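Amyloid-like protein 1 (Homo sapiens, PDB 3QMK) probably binds heparin-type sulfated sugars, as a member of the amyloid precursor protein family whose E2 domain is dimeric here. Local coordinates at residues 149-154 and 164-169; 50-55 and 73-78. All blocks are in the same frame, centred on the assembly; numbering follows the deposited sequence.

Contact 1: residues 149-154 and 164-169; sequences RHYQHV and QMRFQV. With IDS (2-O-sulfo-alpha-L-idopyranuronic acid), chain C; SO4 (sulfate ion), chain F; SO4 (sulfate ion), chain D.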
ATOM      1  N   ARG B 149      -1.851  14.371   0.846  1.00 19.81           N
ATOM      2  CA  ARG B 149      -1.684  12.976   0.440  1.00 25.02           C
ATOM      3  C   ARG B 149      -2.667  12.031   1.121  1.00 27.14           C
ATOM      4  O   ARG B 149      -3.239  11.148   0.478  1.00 22.28           O
ATOM      5  CB  ARG B 149      -0.258  12.505   0.719  1.00 19.05           C
ATOM      6  CG  ARG B 149       0.043  11.135   0.154  1.00 26.24           C
ATOM      7  CD  ARG B 149       1.406  10.639   0.609  1.00 33.11           C
ATOM      8  NE  ARG B 149       2.466  11.604   0.326  1.00 29.65           N
ATOM      9  CZ  ARG B 149       3.064  12.357   1.250  1.00 70.24           C
ATOM     10  NH1 ARG B 149       2.724  12.274   2.538  1.00 37.25           N
ATOM     11  NH2 ARG B 149       4.024  13.191   0.878  1.00 52.97           N
ATOM     12  N   HIS B 150      -2.843  12.195   2.425  1.00 16.01           N
ATOM     13  CA  HIS B 150      -3.768  11.347   3.150  1.00 15.20           C
ATOM     14  C   HIS B 150      -5.182  11.521   2.602  1.00 19.65           C
ATOM     15  O   HIS B 150      -5.927  10.547   2.480  1.00 21.16           O
ATOM     16  CB  HIS B 150      -3.750  11.679   4.647  1.00 21.67           C
ATOM     17  CG  HIS B 150      -4.793  10.947   5.428  1.00 16.76           C
ATOM     18  ND1 HIS B 150      -4.836   9.570   5.501  1.00 23.50           N
ATOM     19  CD2 HIS B 150      -5.866  11.396   6.125  1.00 28.38           C
ATOM     20  CE1 HIS B 150      -5.888   9.201   6.208  1.00 26.10           C
ATOM     21  NE2 HIS B 150      -6.531  10.289   6.599  1.00 27.90           N
ATOM     22  N   TYR B 151      -5.558  12.759   2.291  1.00 18.74           N
ATOM     23  CA  TYR B 151      -6.880  13.032   1.723  1.00 17.91           C
ATOM     24  C   TYR B 151      -6.990  12.325   0.349  1.00 19.15           C
ATOM     25  O   TYR B 151      -7.961  11.627   0.076  1.00 14.24           O
ATOM     26  CB  TYR B 151      -7.103  14.557   1.579  1.00 12.59           C
ATOM     27  CG  TYR B 151      -8.357  14.959   0.818  1.00 13.27           C
ATOM     28  CD1 TYR B 151      -9.621  14.467   1.175  1.00 12.70           C
ATOM     29  CD2 TYR B 151      -8.280  15.854  -0.252  1.00 14.45           C
ATOM     30  CE1 TYR B 151     -10.776  14.863   0.477  1.00  8.70           C
ATOM     31  CE2 TYR B 151      -9.422  16.260  -0.957  1.00 10.82           C
ATOM     32  CZ  TYR B 151     -10.662  15.766  -0.589  1.00 15.18           C
ATOM     33  OH  TYR B 151     -11.773  16.203  -1.282  1.00 18.64           O
ATOM     34  N   GLN B 152      -5.980  12.502  -0.500  1.00 16.01           N
ATOM     35  CA  GLN B 152      -5.968  11.882  -1.823  1.00 18.01           C
ATOM     36  C   GLN B 152      -6.077  10.353  -1.738  1.00 20.66           C
ATOM     37  O   GLN B 152      -6.793   9.726  -2.534  1.00 22.85           O
ATOM     38  CB  GLN B 152      -4.705  12.297  -2.599  1.00 17.37           C
ATOM     39  CG  GLN B 152      -4.387  11.434  -3.822  1.00 33.00           C
ATOM     40  CD  GLN B 152      -3.607  10.168  -3.459  1.00 66.28           C
ATOM     41  OE1 GLN B 152      -3.637   9.172  -4.191  1.00 39.85           O
ATOM     42  NE2 GLN B 152      -2.895  10.209  -2.334  1.00 33.87           N
ATOM     43  N   HIS B 153      -5.395   9.761  -0.761  1.00 20.55           N
ATOM     44  CA  HIS B 153      -5.427   8.313  -0.577  1.00 19.49           C
ATOM     45  C   HIS B 153      -6.811   7.811  -0.148  1.00 23.66           C
ATOM     46  O   HIS B 153      -7.281   6.778  -0.631  1.00 15.32           O
ATOM     47  CB  HIS B 153      -4.352   7.871   0.437  1.00 26.68           C
ATOM     48  CG  HIS B 153      -4.394   6.406   0.751  1.00 41.24           C
ATOM     49  ND1 HIS B 153      -5.188   5.879   1.748  1.00 34.33           N
ATOM     50  CD2 HIS B 153      -3.805   5.347   0.145  1.00 21.38           C
ATOM     51  CE1 HIS B 153      -5.090   4.562   1.741  1.00 33.43           C
ATOM     52  NE2 HIS B 153      -4.257   4.213   0.778  1.00 38.84           N
ATOM     53  N   VAL B 154      -7.459   8.534   0.759  1.00 14.83           N
ATOM     54  CA  VAL B 154      -8.793   8.139   1.194  1.00 17.99           C
ATOM     55  C   VAL B 154      -9.803   8.217   0.030  1.00 24.29           C
ATOM     56  O   VAL B 154     -10.718   7.400  -0.049  1.00 19.34           O
ATOM     57  CB  VAL B 154      -9.289   9.030   2.369  1.00 20.32           C
ATOM     58  CG1 VAL B 154     -10.731   8.705   2.708  1.00 16.71           C
ATOM     59  CG2 VAL B 154      -8.411   8.811   3.593  1.00 21.73           C
ATOM     60  N   GLN B 164     -16.574  12.849   3.805  1.00 28.58           N
ATOM     61  CA  GLN B 164     -16.720  13.194   5.222  1.00 31.85           C
ATOM     62  C   GLN B 164     -15.607  14.090   5.781  1.00 32.19           C
ATOM     63  O   GLN B 164     -15.866  14.947   6.623  1.00 29.53           O
ATOM     64  CB  GLN B 164     -16.783  11.922   6.080  1.00 25.10           C
ATOM     65  CG  GLN B 164     -17.898  10.946   5.702  1.00 63.82           C
ATOM     66  CD  GLN B 164     -17.891   9.666   6.546  1.00 80.14           C
ATOM     67  OE1 GLN B 164     -16.888   8.949   6.610  1.00 91.75           O
ATOM     68  NE2 GLN B 164     -19.016   9.373   7.188  1.00 70.56           N
ATOM     69  N   MET B 165     -14.375  13.888   5.323  1.00 30.34           N
ATOM     70  CA  MET B 165     -13.226  14.655   5.824  1.00 33.77           C
ATOM     71  C   MET B 165     -12.905  15.939   5.058  1.00 21.00           C
ATOM     72  O   MET B 165     -12.122  16.761   5.515  1.00 30.31           O
ATOM     73  CB  MET B 165     -11.985  13.764   5.816  1.00 20.28           C
ATOM     74  CG  MET B 165     -11.475  13.523   4.412  1.00 25.08           C
ATOM     75  SD  MET B 165     -10.405  12.077   4.282  1.00 24.77           S
ATOM     76  CE  MET B 165      -8.815  12.681   5.020  1.00 15.34           C
ATOM     77  N   ARG B 166     -13.516  16.086   3.893  1.00 17.41           N
ATOM     78  CA  ARG B 166     -13.296  17.217   3.001  1.00 26.31           C
ATOM     79  C   ARG B 166     -13.152  18.594   3.685  1.00 28.33           C
ATOM     80  O   ARG B 166     -12.131  19.280   3.509  1.00 21.09           O
ATOM     81  CB  ARG B 166     -14.422  17.241   1.968  1.00 30.77           C
ATOM     82  CG  ARG B 166     -14.213  18.153   0.785  1.00 26.17           C
ATOM     83  CD  ARG B 166     -15.494  18.218  -0.034  1.00 26.92           C
ATOM     84  NE  ARG B 166     -15.861  16.918  -0.597  1.00 21.74           N
ATOM     85  CZ  ARG B 166     -17.108  16.552  -0.882  1.00 34.90           C
ATOM     86  NH1 ARG B 166     -18.117  17.391  -0.651  1.00 31.99           N
ATOM     87  NH2 ARG B 166     -17.350  15.353  -1.410  1.00 31.26           N
ATOM     88  N   PHE B 167     -14.162  18.991   4.457  1.00 23.80           N
ATOM     89  CA  PHE B 167     -14.147  20.274   5.157  1.00 14.29           C
ATOM     90  C   PHE B 167     -13.027  20.336   6.208  1.00 20.90           C
ATOM     91  O   PHE B 167     -12.407  21.376   6.409  1.00 18.11           O
ATOM     92  CB  PHE B 167     -15.501  20.526   5.839  1.00 10.90           C
ATOM     93  CG  PHE B 167     -15.651  21.923   6.373  1.00 15.67           C
ATOM     94  CD1 PHE B 167     -15.861  22.988   5.502  1.00 10.32           C
ATOM     95  CD2 PHE B 167     -15.512  22.185   7.728  1.00 19.65           C
ATOM     96  CE1 PHE B 167     -15.925  24.297   5.967  1.00 12.35           C
ATOM     97  CE2 PHE B 167     -15.574  23.504   8.214  1.00 24.19           C
ATOM     98  CZ  PHE B 167     -15.779  24.559   7.324  1.00 12.65           C
ATOM     99  N   GLN B 168     -12.773  19.211   6.870  1.00 15.56           N
ATOM    100  CA  GLN B 168     -11.740  19.142   7.889  1.00 19.02           C
ATOM    101  C   GLN B 168     -10.322  19.330   7.278  1.00 18.85           C
ATOM    102  O   GLN B 168      -9.451  19.930   7.897  1.00 17.00           O
ATOM    103  CB  GLN B 168     -11.862  17.804   8.634  1.00 17.91           C
ATOM    104  CG  GLN B 168     -10.935  17.632   9.833  1.00 29.43           C
ATOM    105  CD  GLN B 168      -9.483  17.481   9.428  1.00 52.14           C
ATOM    106  OE1 GLN B 168      -9.142  16.626   8.605  1.00 47.83           O
ATOM    107  NE2 GLN B 168      -8.616  18.304  10.012  1.00 48.68           N
ATOM    108  N   VAL B 169     -10.112  18.815   6.070  1.00 17.00           N
ATOM    109  CA  VAL B 169      -8.831  18.944   5.374  1.00 14.20           C
ATOM    110  C   VAL B 169      -8.657  20.422   5.003  1.00 14.76           C
ATOM    111  O   VAL B 169      -7.623  21.025   5.255  1.00 14.15           O
ATOM    112  CB  VAL B 169      -8.802  18.063   4.086  1.00 17.75           C
ATOM    113  CG1 VAL B 169      -7.579  18.421   3.220  1.00 15.58           C
ATOM    114  CG2 VAL B 169      -8.753  16.583   4.469  1.00 11.47           C
TER
HETATM  115  C1  IDS C   4      -2.242  -1.842  -2.148  1.00 57.35           C
HETATM  116  C2  IDS C   4      -2.094  -0.443  -2.755  1.00 52.77           C
HETATM  117  C3  IDS C   4      -2.569  -0.441  -4.209  1.00 47.08           C
HETATM  118  C4  IDS C   4      -3.988  -1.010  -4.291  1.00 77.27           C
HETATM  119  C5  IDS C   4      -4.069  -2.375  -3.599  1.00 81.11           C
HETATM  120  C6  IDS C   4      -5.520  -2.867  -3.589  1.00 76.95           C
HETATM  121  O2  IDS C   4      -2.891   0.484  -2.009  1.00 89.39           O
HETATM  122  O3  IDS C   4      -1.669  -1.210  -5.014  1.00 53.45           O
HETATM  123  O4  IDS C   4      -4.917  -0.098  -3.698  1.00112.33           O
HETATM  124  O5  IDS C   4      -3.607  -2.285  -2.240  1.00 57.87           O
HETATM  125  O6A IDS C   4      -5.981  -3.322  -2.517  1.00 57.32           O
HETATM  126  O6B IDS C   4      -6.168  -2.818  -4.654  1.00 64.34           O
HETATM  127  S   IDS C   4      -2.165   1.673  -1.679  1.00 58.70           S
HETATM  128  O1S IDS C   4      -2.812   2.334  -0.498  1.00101.12           O
HETATM  129  O2S IDS C   4      -2.168   2.621  -2.840  1.00 55.55           O
HETATM  130  O3S IDS C   4      -0.749   1.322  -1.332  1.00 92.13           O
HETATM  131  S   SO4 F   3      -0.915   8.613   3.497  1.00 93.57           S
HETATM  132  O1  SO4 F   3      -0.373   9.988   3.376  1.00124.74           O
HETATM  133  O2  SO4 F   3      -2.343   8.672   3.889  1.00 97.28           O
HETATM  134  O3  SO4 F   3      -0.791   7.915   2.196  1.00109.99           O
HETATM  135  O4  SO4 F   3      -0.150   7.875   4.528  1.00139.77           O
HETATM  136  S   SO4 D   1       6.972  14.152   1.731  1.00 96.47           S
HETATM  137  O1  SO4 D   1       8.226  14.889   2.016  1.00111.25           O
HETATM  138  O2  SO4 D   1       5.858  14.746   2.508  1.00129.30           O
HETATM  139  O3  SO4 D   1       6.671  14.241   0.283  1.00125.07           O
HETATM  140  O4  SO4 D   1       7.129  12.732   2.118  1.00119.19           O
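Tyr151 and Val169 bring the two backbones nearest, their CA atoms 7.2 Å apart. The helical segments 149-154 and 164-169 run antiparallel at 168°, with axes 10.7 Å apart, a spacing that side chains must bridge.

Met165 does most of that bridging. Its CG lies between the backbone N and the carbonyl carbon (chi1 73°), and from there the chain reaches toward residues 149-154. CG touches Tyr151 CD1 at 3.8 Å, while the sulfur sits in the plane of the tyrosine ring, at its edge, in a Met-aromatic contact. The same SD packs on Val154 CG1 at 3.7 Å, and the CE methyl meets His150 CD2 obliquely at 3.4 Å. Val169 CG2 adds apolar packing against Tyr151 CB. The tyrosine hydroxyl touches Arg166 CG and lies at the guanidinium edge, but it is hydrogen-bonded to Glu82 of the second subunit, which also forms a salt bridge with Arg166.

Anions collect on another flank of helix 126-157. His153 NE2 donates to sulfo oxygen O1S of the idopyranuronic acid at 2.7 Å, and His150 ND1 to O2 of the chain F sulfate at 3.1 Å; both oxygens lie in their ring planes. Arg149 NH2 grips O2 of the chain D sulfate at 2.9 Å in a fairly straight bond (161°), while its CG and CD rest against O1 of the chain F ion. With an alanine here, the chain D sulfate would probably lose chiefly this charged donor, and O1 of the other ion its CG and CD contact.

This is characteristic of the antiparallel bundle of the E2 domain: Met165, Tyr151 and Val169 pack between consecutive helices 126-157 and 159-185, beside a basic flank where His153 holds a sulfated sugar and the sulfates, probably from crystallisation liquor, are consistent with a heparin-binding surface.

Contact 2: residues 50-55 and 73-78; sequences REWAMA and HFQSIL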
ATOM      1  N   ARG B  50      -5.873 -26.413   4.170  1.00 26.51           N
ATOM      2  CA  ARG B  50      -5.500 -27.805   3.917  1.00 36.31           C
ATOM      3  C   ARG B  50      -6.330 -28.767   4.772  1.00 23.66           C
ATOM      4  O   ARG B  50      -6.743 -29.813   4.296  1.00 27.93           O
ATOM      5  CB  ARG B  50      -4.002 -28.018   4.165  1.00 38.66           C
ATOM      6  CG  ARG B  50      -3.118 -27.145   3.292  1.00 40.65           C
ATOM      7  CD  ARG B  50      -1.715 -27.705   3.149  1.00 50.65           C
ATOM      8  NE  ARG B  50      -1.713 -28.872   2.272  1.00108.05           N
ATOM      9  CZ  ARG B  50      -0.617 -29.454   1.797  1.00122.96           C
ATOM     10  NH1 ARG B  50       0.581 -28.981   2.107  1.00143.16           N
ATOM     11  NH2 ARG B  50      -0.721 -30.510   0.999  1.00136.48           N
ATOM     12  N   GLU B  51      -6.571 -28.410   6.030  1.00 20.06           N
ATOM     13  CA  GLU B  51      -7.376 -29.240   6.927  1.00 24.61           C
ATOM     14  C   GLU B  51      -8.795 -29.379   6.381  1.00 28.64           C
ATOM     15  O   GLU B  51      -9.358 -30.470   6.310  1.00 30.53           O
ATOM     16  CB  GLU B  51      -7.479 -28.601   8.299  1.00 22.26           C
ATOM     17  CG  GLU B  51      -6.607 -29.223   9.345  1.00 41.47           C
ATOM     18  CD  GLU B  51      -7.128 -28.945  10.731  1.00 52.92           C
ATOM     19  OE1 GLU B  51      -7.945 -29.748  11.250  1.00 28.40           O
ATOM     20  OE2 GLU B  51      -6.724 -27.906  11.290  1.00 57.36           O
ATOM     21  N   TRP B  52      -9.375 -28.243   6.021  1.00 25.60           N
ATOM     22  CA  TRP B  52     -10.716 -28.192   5.472  1.00 25.34           C
ATOM     23  C   TRP B  52     -10.836 -29.105   4.244  1.00 23.41           C
ATOM     24  O   TRP B  52     -11.829 -29.815   4.087  1.00 16.93           O
ATOM     25  CB  TRP B  52     -11.036 -26.748   5.098  1.00 19.36           C
ATOM     26  CG  TRP B  52     -12.433 -26.488   4.696  1.00 21.80           C
ATOM     27  CD1 TRP B  52     -13.492 -27.345   4.773  1.00 24.97           C
ATOM     28  CD2 TRP B  52     -12.943 -25.263   4.162  1.00 24.19           C
ATOM     29  NE1 TRP B  52     -14.635 -26.726   4.317  1.00 23.19           N
ATOM     30  CE2 TRP B  52     -14.323 -25.447   3.936  1.00 27.42           C
ATOM     31  CE3 TRP B  52     -12.359 -24.024   3.852  1.00 16.32           C
ATOM     32  CZ2 TRP B  52     -15.135 -24.440   3.414  1.00 27.43           C
ATOM     33  CZ3 TRP B  52     -13.159 -23.024   3.333  1.00 26.52           C
ATOM     34  CH2 TRP B  52     -14.539 -23.238   3.118  1.00 33.89           C
ATOM     35  N   ALA B  53      -9.825 -29.083   3.379  1.00 20.11           N
ATOM     36  CA  ALA B  53      -9.840 -29.914   2.177  1.00 32.80           C
ATOM     37  C   ALA B  53      -9.837 -31.386   2.576  1.00 40.31           C
ATOM     38  O   ALA B  53     -10.614 -32.187   2.045  1.00 38.44           O
ATOM     39  CB  ALA B  53      -8.627 -29.607   1.294  1.00 34.90           C
ATOM     40  N   MET B  54      -8.961 -31.730   3.517  1.00 31.43           N
ATOM     41  CA  MET B  54      -8.859 -33.093   4.000  1.00 37.75           C
ATOM     42  C   MET B  54     -10.211 -33.505   4.571  1.00 38.16           C
ATOM     43  O   MET B  54     -10.688 -34.601   4.292  1.00 31.97           O
ATOM     44  CB  MET B  54      -7.776 -33.196   5.066  1.00 48.66           C
ATOM     45  N   ALA B  55     -10.833 -32.628   5.361  1.00 23.67           N
ATOM     46  CA  ALA B  55     -12.141 -32.949   5.929  1.00 26.34           C
ATOM     47  C   ALA B  55     -13.150 -33.225   4.813  1.00 34.88           C
ATOM     48  O   ALA B  55     -13.946 -34.164   4.916  1.00 28.74           O
ATOM     49  CB  ALA B  55     -12.640 -31.824   6.809  1.00 29.75           C
ATOM     50  N   HIS B  73     -17.791 -25.456  11.067  1.00 12.68           N
ATOM     51  CA  HIS B  73     -16.590 -25.504  11.880  1.00 27.32           C
ATOM     52  C   HIS B  73     -15.410 -24.796  11.185  1.00 25.08           C
ATOM     53  O   HIS B  73     -14.730 -23.991  11.803  1.00 21.39           O
ATOM     54  CB  HIS B  73     -16.237 -26.956  12.198  1.00 18.64           C
ATOM     55  CG  HIS B  73     -14.905 -27.124  12.857  1.00 18.99           C
ATOM     56  ND1 HIS B  73     -13.755 -27.386  12.145  1.00 19.13           N
ATOM     57  CD2 HIS B  73     -14.543 -27.080  14.162  1.00 19.89           C
ATOM     58  CE1 HIS B  73     -12.739 -27.505  12.984  1.00 20.76           C
ATOM     59  NE2 HIS B  73     -13.193 -27.323  14.215  1.00 25.70           N
ATOM     60  N   PHE B  74     -15.183 -25.077   9.903  1.00 16.72           N
ATOM     61  CA  PHE B  74     -14.077 -24.427   9.204  1.00 27.80           C
ATOM     62  C   PHE B  74     -14.340 -22.964   8.836  1.00 20.78           C
ATOM     63  O   PHE B  74     -13.433 -22.133   8.929  1.00 19.99           O
ATOM     64  CB  PHE B  74     -13.672 -25.237   7.968  1.00 23.11           C
ATOM     65  CG  PHE B  74     -12.891 -26.461   8.316  1.00 35.36           C
ATOM     66  CD1 PHE B  74     -11.565 -26.356   8.721  1.00 19.13           C
ATOM     67  CD2 PHE B  74     -13.508 -27.711   8.357  1.00 22.67           C
ATOM     68  CE1 PHE B  74     -10.867 -27.472   9.169  1.00 22.64           C
ATOM     69  CE2 PHE B  74     -12.818 -28.830   8.806  1.00 28.33           C
ATOM     70  CZ  PHE B  74     -11.490 -28.708   9.217  1.00 19.62           C
ATOM     71  N   GLN B  75     -15.572 -22.658   8.430  1.00 22.50           N
ATOM     72  CA  GLN B  75     -15.962 -21.289   8.079  1.00 30.61           C
ATOM     73  C   GLN B  75     -15.830 -20.432   9.344  1.00 24.32           C
ATOM     74  O   GLN B  75     -15.416 -19.272   9.305  1.00 27.30           O
ATOM     75  CB  GLN B  75     -17.413 -21.265   7.591  1.00 26.99           C
ATOM     76  CG  GLN B  75     -17.622 -21.970   6.264  1.00 30.23           C
ATOM     77  CD  GLN B  75     -17.710 -21.000   5.111  1.00 27.30           C
ATOM     78  OE1 GLN B  75     -17.248 -19.865   5.206  1.00 30.08           O
ATOM     79  NE2 GLN B  75     -18.298 -21.443   4.002  1.00 39.38           N
ATOM     80  N   SER B  76     -16.156 -21.046  10.470  1.00 19.33           N
ATOM     81  CA  SER B  76     -16.085 -20.384  11.755  1.00 22.33           C
ATOM     82  C   SER B  76     -14.638 -20.053  12.135  1.00 22.17           C
ATOM     83  O   SER B  76     -14.355 -19.030  12.758  1.00 15.44           O
ATOM     84  CB  SER B  76     -16.684 -21.279  12.815  1.00 18.61           C
ATOM     85  OG  SER B  76     -17.164 -20.485  13.863  1.00 43.38           O
ATOM     86  N   ILE B  77     -13.721 -20.939  11.768  1.00 20.33           N
ATOM     87  CA  ILE B  77     -12.320 -20.703  12.073  1.00 21.24           C
ATOM     88  C   ILE B  77     -11.717 -19.645  11.150  1.00 15.68           C
ATOM     89  O   ILE B  77     -10.853 -18.877  11.560  1.00 18.23           O
ATOM     90  CB  ILE B  77     -11.522 -22.015  11.988  1.00 18.05           C
ATOM     91  CG1 ILE B  77     -11.942 -22.919  13.167  1.00 22.33           C
ATOM     92  CG2 ILE B  77     -10.028 -21.719  11.970  1.00 13.98           C
ATOM     93  CD1 ILE B  77     -11.343 -24.326  13.151  1.00 25.87           C
ATOM     94  N   LEU B  78     -12.175 -19.604   9.903  1.00 16.39           N
ATOM     95  CA  LEU B  78     -11.667 -18.627   8.954  1.00 18.19           C
ATOM     96  C   LEU B  78     -12.166 -17.230   9.331  1.00 19.42           C
ATOM     97  O   LEU B  78     -11.454 -16.231   9.158  1.00 19.77           O
ATOM     98  CB  LEU B  78     -12.100 -18.994   7.531  1.00 15.25           C
ATOM     99  CG  LEU B  78     -11.361 -20.181   6.891  1.00 20.99           C
ATOM    100  CD1 LEU B  78     -11.989 -20.550   5.556  1.00 15.78           C
ATOM    101  CD2 LEU B  78      -9.906 -19.811   6.704  1.00 21.78           C
TER
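Trp52 and Phe74 form the heart of this contact, each aromatic ring receiving carbon from the other residue. Trp52 CA stands over the centre of one Phe74 face, 3.7 Å from the ring centroid, and Phe74 CB lies 3.7 Å from the centroid of the indole's five-membered ring; both are CH-pi contacts. The ring planes are nearly parallel (10°), but with centroids 4.8 Å apart they are slid past one another and barely overlap. Trp52 has its CG anti to the backbone N (chi1 -172°), which sends the indole past the phenylalanine in the opposite direction.

Other side chains frame this pair. Ala55 CB touches Phe74 CE2 at 3.6 Å, and Glu51 CB comes to CE1 of the same ring at 3.7 Å. Leu78 CD1 meets Trp52 CZ3 at 3.5 Å, the two side chains crossing at about a right angle. His73 ND1 lies over the Phe74 face opposite Trp52 CA, so the phenyl ring lies between the two.

The backbones set this pairing: segments 50-55 and 73-78 are antiparallel helices (173°), and the CA atoms of Trp52 and Phe74 are 6.3 Å apart. Farther out, the second subunit supplies His170, stacked with Trp52, and Arg166, hydrogen-bonded to Gln75 OE1. This is the antiparallel two-helix coiled coil of the E2 domain, clasped by an aromatic pair whose tryptophan also stacks on the second subunit.

In the fold
Within one chain the two contacts are separate: their centres lie 40 Å apart and their nearest atoms about 23 Å, contact 2 closing in sequence before contact 1 opens. Contact 1 is about 14 Å from the chain centre and contact 2 about 36 Å. The dimer brings them together: Leu78 meets Tyr151 of the second subunit and Trp52 packs on its Phe167, so contact 2 of one subunit packs on contact 1 of the other. Of the two, contact 1 touches the sugar; the His150 side chain is about 12 Å from the bound sulfated glucosamine unit, and Lys34 of the second subunit is also hydrogen-bonded to the idopyranuronic acid, so the sugar site spans both subunits.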